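Local coordinates for YkuI protein (Bacillus subtilis, PDB 2BAS), which binds the second messenger cyclic di-GMP and probably cleaves it as a phosphodiesterase, using an EAL domain joined to a C-terminal signalling domain, at residues V38-A44 and Y56-I62; L241-R246 and F281-E285. All blocks are in the same frame, centred on the assembly; numbering follows the deposited sequence.

Overall arrangement
Interactions 1 and 2 hold different elements of the same chain. Interaction 1 joins two neighbouring strands of the EAL barrel, 38-47 and 53-64, so it lies within one sheet. Interaction 2 sets helix 238-246 of the barrel against the long helix 271-311, near the second subunit. Their chemistry differs accordingly. Backbone hydrogen bonds carry the first, whereas the second has none across it and relies on aromatic packing and one long salt bridge. Both are partly buried. Interaction 1 has no fully exposed residue, whereas H284 in interaction 2 is exposed. Their centres lie about 30 Å apart, and their nearest atoms about 11 Å.

Interaction 1: V38-A44 and Y56-I62; sequences VLPYYQA and YEVLGRI
R61 lies across Y41 on one face of an antiparallel pair of strands in the barrel sheet. Three hydrogen-bonded pairs, L39 with R61, Y41 with L59 and Q43 with E57, give six backbone bonds. Y41 N to L59 O is 2.7 Å and nearly straight.

The R61 side chain can be followed outward. Its CB sits 3.6 Å from L39 O and also meets CD2 of L39. Its CG meets the Y41 ring obliquely, 3.7 Å from Y41 CG, in an off-centre CH-pi contact. The chain then bends about its CB-CG bond (chi2 -69°), which turns the tip back along its own strand. There NH2 donates to G60 O over 3.2 Å, with the acceptor in the guanidinium plane. That plane is tilted 25° from the Y41 ring. An alanine here would remove CG and the guanidinium, and would probably leave the Y41 ring without this support and G60 O without its side-chain donor.

Further along this face, L59 CD1 touches Q43 CB at 4.1 Å. The ends of Q43 and E57 share a partner outside the pair, since Q253 NE2 bonds to OE1 of both. The other face carries V38, P40, Y42 and A44 beside Y56, V58 and I62. V38 CG2 meets I62 CD1 at 3.9 Å. A44 CB lies 3.8 Å from Y56 CE2, and Y42 CB touches the same ring at CD2. Helix 82-100 packs on V38, P40 and Y42, while F264 stacks on the Y56 ring.

E57, V58 and L59 correspond to the Glu-Ala-Leu signature that names the family. The pair forms a beta hairpin whose first strand runs against both of its neighbours in an otherwise mostly parallel barrel, a hallmark of the EAL variant of the TIM-barrel fold.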
loop_
_atom_site.group_PDB
_atom_site.type_symbol
_atom_site.label_atom_id
_atom_site.label_comp_id
_atom_site.label_asym_id
_atom_site.label_seq_id
_atom_site.Cartn_x
_atom_site.Cartn_y
_atom_site.Cartn_z
ATOM N N VAL A 38 -23.212 -26.486 -25.184
ATOM C CA VAL A 38 -22.428 -25.465 -24.491
ATOM C C VAL A 38 -23.010 -24.066 -24.715
ATOM O O VAL A 38 -23.463 -23.741 -25.822
ATOM C CB VAL A 38 -20.948 -25.535 -24.943
ATOM C CG1 VAL A 38 -20.218 -24.250 -24.660
ATOM C CG2 VAL A 38 -20.255 -26.711 -24.275
ATOM N N LEU A 39 -23.006 -23.254 -23.660
ATOM C CA LEU A 39 -23.574 -21.919 -23.732
ATOM C C LEU A 39 -22.938 -20.952 -22.727
ATOM O O LEU A 39 -22.411 -21.386 -21.697
ATOM C CB LEU A 39 -25.100 -21.982 -23.521
ATOM C CG LEU A 39 -25.698 -22.314 -22.144
ATOM C CD1 LEU A 39 -27.212 -22.165 -22.174
ATOM C CD2 LEU A 39 -25.304 -23.715 -21.643
ATOM N N PRO A 40 -22.969 -19.637 -23.033
ATOM C CA PRO A 40 -22.551 -18.643 -22.052
ATOM C C PRO A 40 -23.649 -18.278 -21.055
ATOM O O PRO A 40 -24.821 -18.224 -21.409
ATOM C CB PRO A 40 -22.210 -17.426 -22.916
ATOM C CG PRO A 40 -23.099 -17.545 -24.103
ATOM C CD PRO A 40 -23.341 -19.014 -24.321
ATOM N N TYR A 41 -23.257 -18.061 -19.807
ATOM C CA TYR A 41 -24.117 -17.431 -18.823
ATOM C C TYR A 41 -23.523 -16.068 -18.512
ATOM O O TYR A 41 -22.421 -15.748 -18.976
ATOM C CB TYR A 41 -24.204 -18.276 -17.562
ATOM C CG TYR A 41 -25.494 -19.030 -17.416
ATOM C CD1 TYR A 41 -26.077 -19.680 -18.505
ATOM C CD2 TYR A 41 -26.127 -19.115 -16.175
ATOM C CE1 TYR A 41 -27.267 -20.388 -18.362
ATOM C CE2 TYR A 41 -27.316 -19.823 -16.018
ATOM C CZ TYR A 41 -27.877 -20.453 -17.117
ATOM O OH TYR A 41 -29.053 -21.151 -16.966
ATOM N N TYR A 42 -24.248 -15.261 -17.736
ATOM C CA TYR A 42 -23.797 -13.902 -17.418
ATOM C C TYR A 42 -24.059 -13.504 -15.965
ATOM O O TYR A 42 -25.046 -13.929 -15.357
ATOM C CB TYR A 42 -24.477 -12.887 -18.348
ATOM C CG TYR A 42 -24.471 -13.251 -19.827
ATOM C CD1 TYR A 42 -25.499 -14.014 -20.382
ATOM C CD2 TYR A 42 -23.441 -12.824 -20.670
ATOM C CE1 TYR A 42 -25.494 -14.353 -21.739
ATOM C CE2 TYR A 42 -23.431 -13.152 -22.017
ATOM C CZ TYR A 42 -24.461 -13.917 -22.545
ATOM O OH TYR A 42 -24.450 -14.240 -23.880
ATOM N N GLN A 43 -23.167 -12.684 -15.416
ATOM C CA GLN A 43 -23.365 -12.111 -14.092
ATOM C C GLN A 43 -23.116 -10.612 -14.157
ATOM O O GLN A 43 -22.058 -10.169 -14.592
ATOM C CB GLN A 43 -22.473 -12.783 -13.047
ATOM C CG GLN A 43 -22.856 -12.428 -11.596
ATOM C CD GLN A 43 -22.067 -13.208 -10.558
ATOM O OE1 GLN A 43 -20.971 -13.713 -10.824
ATOM N NE2 GLN A 43 -22.622 -13.304 -9.360
ATOM N N ALA A 44 -24.105 -9.838 -13.727
ATOM C CA ALA A 44 -24.039 -8.381 -13.804
ATOM C C ALA A 44 -23.018 -7.790 -12.858
ATOM O O ALA A 44 -22.759 -8.326 -11.769
ATOM C CB ALA A 44 -25.409 -7.765 -13.556
ATOM N N TYR A 56 -21.269 -7.298 -17.842
ATOM C CA TYR A 56 -21.522 -8.659 -17.394
ATOM C C TYR A 56 -20.265 -9.488 -17.582
ATOM O O TYR A 56 -19.637 -9.429 -18.639
ATOM C CB TYR A 56 -22.624 -9.307 -18.235
ATOM C CG TYR A 56 -23.997 -8.680 -18.151
ATOM C CD1 TYR A 56 -24.362 -7.624 -18.996
ATOM C CD2 TYR A 56 -24.946 -9.165 -17.252
ATOM C CE1 TYR A 56 -25.634 -7.054 -18.932
ATOM C CE2 TYR A 56 -26.225 -8.603 -17.180
ATOM C CZ TYR A 56 -26.562 -7.551 -18.025
ATOM O OH TYR A 56 -27.822 -7.002 -17.961
ATOM N N GLU A 57 -19.893 -10.265 -16.574
ATOM C CA GLU A 57 -18.827 -11.235 -16.753
ATOM C C GLU A 57 -19.438 -12.361 -17.576
ATOM O O GLU A 57 -20.602 -12.726 -17.364
ATOM C CB GLU A 57 -18.300 -11.763 -15.418
ATOM C CG GLU A 57 -16.992 -12.533 -15.552
ATOM C CD GLU A 57 -16.519 -13.184 -14.250
ATOM O OE1 GLU A 57 -17.341 -13.406 -13.334
ATOM O OE2 GLU A 57 -15.309 -13.488 -14.144
ATOM N N VAL A 58 -18.664 -12.872 -18.534
ATOM C CA VAL A 58 -19.092 -13.967 -19.396
ATOM C C VAL A 58 -18.663 -15.301 -18.773
ATOM O O VAL A 58 -17.471 -15.557 -18.611
ATOM C CB VAL A 58 -18.527 -13.810 -20.839
ATOM C CG1 VAL A 58 -18.756 -15.078 -21.668
ATOM C CG2 VAL A 58 -19.166 -12.620 -21.529
ATOM N N LEU A 59 -19.640 -16.140 -18.433
ATOM C CA LEU A 59 -19.385 -17.408 -17.736
ATOM C C LEU A 59 -19.684 -18.630 -18.610
ATOM O O LEU A 59 -20.618 -18.608 -19.400
ATOM C CB LEU A 59 -20.186 -17.454 -16.425
ATOM C CG LEU A 59 -19.982 -16.283 -15.435
ATOM C CD1 LEU A 59 -20.945 -16.341 -14.261
ATOM C CD2 LEU A 59 -18.552 -16.209 -14.913
ATOM N N GLY A 60 -18.889 -19.690 -18.469
ATOM C CA GLY A 60 -19.050 -20.902 -19.283
ATOM C C GLY A 60 -19.950 -21.972 -18.685
ATOM O O GLY A 60 -19.775 -22.354 -17.533
ATOM N N ARG A 61 -20.912 -22.463 -19.467
ATOM C CA ARG A 61 -21.839 -23.494 -18.980
ATOM C C ARG A 61 -22.122 -24.565 -20.019
ATOM O O ARG A 61 -21.871 -24.380 -21.213
ATOM C CB ARG A 61 -23.186 -22.887 -18.526
ATOM C CG ARG A 61 -23.155 -21.946 -17.329
ATOM C CD ARG A 61 -22.842 -22.664 -16.023
ATOM N NE ARG A 61 -22.995 -21.791 -14.850
ATOM C CZ ARG A 61 -22.039 -20.998 -14.353
ATOM N NH1 ARG A 61 -22.276 -20.252 -13.277
ATOM N NH2 ARG A 61 -20.844 -20.942 -14.926
ATOM N N ILE A 62 -22.671 -25.682 -19.546
ATOM C CA ILE A 62 -23.125 -26.767 -20.408
ATOM C C ILE A 62 -24.446 -27.367 -19.892
ATOM O O ILE A 62 -24.610 -27.624 -18.690
ATOM C CB ILE A 62 -22.015 -27.861 -20.617
ATOM C CG1 ILE A 62 -22.401 -28.832 -21.743
ATOM C CG2 ILE A 62 -21.699 -28.612 -19.318
ATOM C CD1 ILE A 62 -21.290 -29.773 -22.177
#

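Interaction 2: L241-R246 and F281-E285; sequences LQYAWR and FITHE
F281 is the first residue of 281-285 to reach the helix 241-246, and it enters between Q242 and W245. Its CB lies over one face of the W245 indole, 3.7 Å from the centroid of the six-membered ring. Its own ring goes further in. Q242 CA sits over one face of that ring, 4.0 Å from the centroid, and Q242 CB touches F281 CE2 at 3.6 Å. L241 CG touches F281 CE1, the two side chains crossing at about a right angle. The indole and phenyl planes are 33° apart, so the two rings meet obliquely.

I282 comes next and extends the apolar patch. Its CG1 meets W245 CZ2 at 3.6 Å, crossing the indole at about a right angle. H284 stands at the margin, where its ring comes near the Q242 amide.

E285 ends the segment and uses two parts of its side chain. CG touches the edge of the indole, in its plane, 3.7 Å from W245 CZ3. The chain bends beyond CG (chi2 -62°), bringing OE2 to R246. The resulting salt bridge is long, with OE2 3.6 Å from R246 NE. It is the polar link across this contact.

W245 is thus met by F281, I282 and E285, and F278 also stacks on it. S369 of the second subunit packs on both W245 and I282, and L375 of that subunit packs on E285.

The two short helical segments run at 68° with their axes 11.3 Å apart. Helix 238-246 is the helix of a beta-alpha-beta crossover in the EAL barrel, between strands 229-233 and 249-252. The contact docks this crossover helix against the long helix 271-311, which leads from the barrel toward the C-terminal signalling domain.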
loop_
_atom_site.group_PDB
_atom_site.type_symbol
_atom_site.label_atom_id
_atom_site.label_comp_id
_atom_site.label_asym_id
_atom_site.label_seq_id
_atom_site.Cartn_x
_atom_site.Cartn_y
_atom_site.Cartn_z
ATOM N N LEU A 241 -20.442 -6.195 1.131
ATOM C CA LEU A 241 -20.849 -5.036 0.344
ATOM C C LEU A 241 -20.462 -3.769 1.095
ATOM O O LEU A 241 -19.894 -2.840 0.513
ATOM C CB LEU A 241 -22.355 -5.060 0.079
ATOM C CG LEU A 241 -22.916 -3.927 -0.787
ATOM C CD1 LEU A 241 -22.273 -3.909 -2.176
ATOM C CD2 LEU A 241 -24.428 -4.029 -0.885
ATOM N N GLN A 242 -20.774 -3.752 2.391
ATOM C CA GLN A 242 -20.334 -2.707 3.310
ATOM C C GLN A 242 -18.837 -2.487 3.145
ATOM O O GLN A 242 -18.395 -1.369 2.879
ATOM C CB GLN A 242 -20.690 -3.101 4.755
ATOM C CG GLN A 242 -19.688 -2.688 5.854
ATOM C CD GLN A 242 -19.798 -1.231 6.269
ATOM O OE1 GLN A 242 -20.750 -0.827 6.954
ATOM N NE2 GLN A 242 -18.807 -0.435 5.877
ATOM N N TYR A 243 -18.063 -3.561 3.260
ATOM C CA TYR A 243 -16.620 -3.443 3.183
ATOM C C TYR A 243 -16.152 -2.804 1.876
ATOM O O TYR A 243 -15.343 -1.871 1.900
ATOM C CB TYR A 243 -15.935 -4.788 3.407
ATOM C CG TYR A 243 -14.441 -4.661 3.384
ATOM C CD1 TYR A 243 -13.735 -4.387 4.550
ATOM C CD2 TYR A 243 -13.729 -4.779 2.180
ATOM C CE1 TYR A 243 -12.346 -4.244 4.526
ATOM C CE2 TYR A 243 -12.344 -4.637 2.143
ATOM C CZ TYR A 243 -11.660 -4.369 3.322
ATOM O OH TYR A 243 -10.291 -4.232 3.297
ATOM N N ALA A 244 -16.658 -3.309 0.750
ATOM C CA ALA A 244 -16.265 -2.826 -0.578
ATOM C C ALA A 244 -16.507 -1.333 -0.721
ATOM O O ALA A 244 -15.643 -0.572 -1.168
ATOM C CB ALA A 244 -17.026 -3.581 -1.653
ATOM N N TRP A 245 -17.700 -0.919 -0.316
ATOM C CA TRP A 245 -18.095 0.461 -0.416
ATOM C C TRP A 245 -17.224 1.398 0.427
ATOM O O TRP A 245 -16.879 2.489 -0.028
ATOM C CB TRP A 245 -19.559 0.590 -0.040
ATOM C CG TRP A 245 -20.019 1.977 -0.065
ATOM C CD1 TRP A 245 -20.547 2.642 -1.128
ATOM C CD2 TRP A 245 -19.970 2.910 1.019
ATOM N NE1 TRP A 245 -20.844 3.932 -0.768
ATOM C CE2 TRP A 245 -20.498 4.124 0.544
ATOM C CE3 TRP A 245 -19.531 2.832 2.348
ATOM C CZ2 TRP A 245 -20.614 5.250 1.345
ATOM C CZ3 TRP A 245 -19.644 3.956 3.152
ATOM C CH2 TRP A 245 -20.184 5.152 2.647
ATOM N N ARG A 246 -16.865 0.994 1.644
ATOM C CA ARG A 246 -16.064 1.876 2.506
ATOM C C ARG A 246 -14.590 1.863 2.083
ATOM O O ARG A 246 -13.820 2.733 2.470
ATOM C CB ARG A 246 -16.240 1.521 3.994
ATOM C CG ARG A 246 -15.067 0.801 4.620
ATOM C CD ARG A 246 -15.495 -0.331 5.528
ATOM N NE ARG A 246 -15.919 0.098 6.854
ATOM C CZ ARG A 246 -16.248 -0.746 7.829
ATOM N NH1 ARG A 246 -16.199 -2.058 7.608
ATOM N NH2 ARG A 246 -16.631 -0.285 9.022
ATOM N N PHE A 281 -24.936 2.981 4.925
ATOM C CA PHE A 281 -23.470 3.044 4.964
ATOM C C PHE A 281 -22.946 4.463 5.193
ATOM O O PHE A 281 -22.017 4.662 5.986
ATOM C CB PHE A 281 -22.840 2.497 3.680
ATOM C CG PHE A 281 -23.169 1.052 3.379
ATOM C CD1 PHE A 281 -23.293 0.625 2.064
ATOM C CD2 PHE A 281 -23.353 0.120 4.396
ATOM C CE1 PHE A 281 -23.589 -0.699 1.762
ATOM C CE2 PHE A 281 -23.661 -1.211 4.096
ATOM C CZ PHE A 281 -23.773 -1.616 2.778
ATOM N N ILE A 282 -23.536 5.437 4.500
ATOM C CA ILE A 282 -23.139 6.842 4.639
ATOM C C ILE A 282 -23.386 7.351 6.063
ATOM O O ILE A 282 -22.469 7.865 6.703
ATOM C CB ILE A 282 -23.839 7.749 3.595
ATOM C CG1 ILE A 282 -23.378 7.383 2.181
ATOM C CG2 ILE A 282 -23.577 9.234 3.890
ATOM C CD1 ILE A 282 -24.180 8.047 1.072
ATOM N N THR A 283 -24.612 7.184 6.555
ATOM C CA THR A 283 -24.996 7.631 7.904
ATOM C C THR A 283 -24.192 6.953 9.016
ATOM O O THR A 283 -23.878 7.578 10.029
ATOM C CB THR A 283 -26.506 7.445 8.162
ATOM O OG1 THR A 283 -26.891 6.123 7.775
ATOM C CG2 THR A 283 -27.318 8.443 7.345
ATOM N N HIS A 284 -23.850 5.679 8.821
ATOM C CA HIS A 284 -23.023 4.962 9.787
ATOM C C HIS A 284 -21.587 5.482 9.757
ATOM O O HIS A 284 -20.926 5.526 10.798
ATOM C CB HIS A 284 -23.073 3.445 9.567
ATOM C CG HIS A 284 -22.257 2.663 10.556
ATOM N ND1 HIS A 284 -22.605 2.548 11.886
ATOM C CD2 HIS A 284 -21.109 1.959 10.407
ATOM C CE1 HIS A 284 -21.708 1.806 12.511
ATOM N NE2 HIS A 284 -20.791 1.435 11.636
ATOM N N GLU A 285 -21.119 5.884 8.572
ATOM C CA GLU A 285 -19.770 6.442 8.424
ATOM C C GLU A 285 -19.667 7.883 8.905
ATOM O O GLU A 285 -18.640 8.267 9.497
ATOM C CB GLU A 285 -19.254 6.336 6.993
ATOM C CG GLU A 285 -18.826 4.935 6.591
ATOM C CD GLU A 285 -17.675 4.373 7.421
ATOM O OE1 GLU A 285 -16.773 5.148 7.844
ATOM O OE2 GLU A 285 -17.675 3.134 7.622
#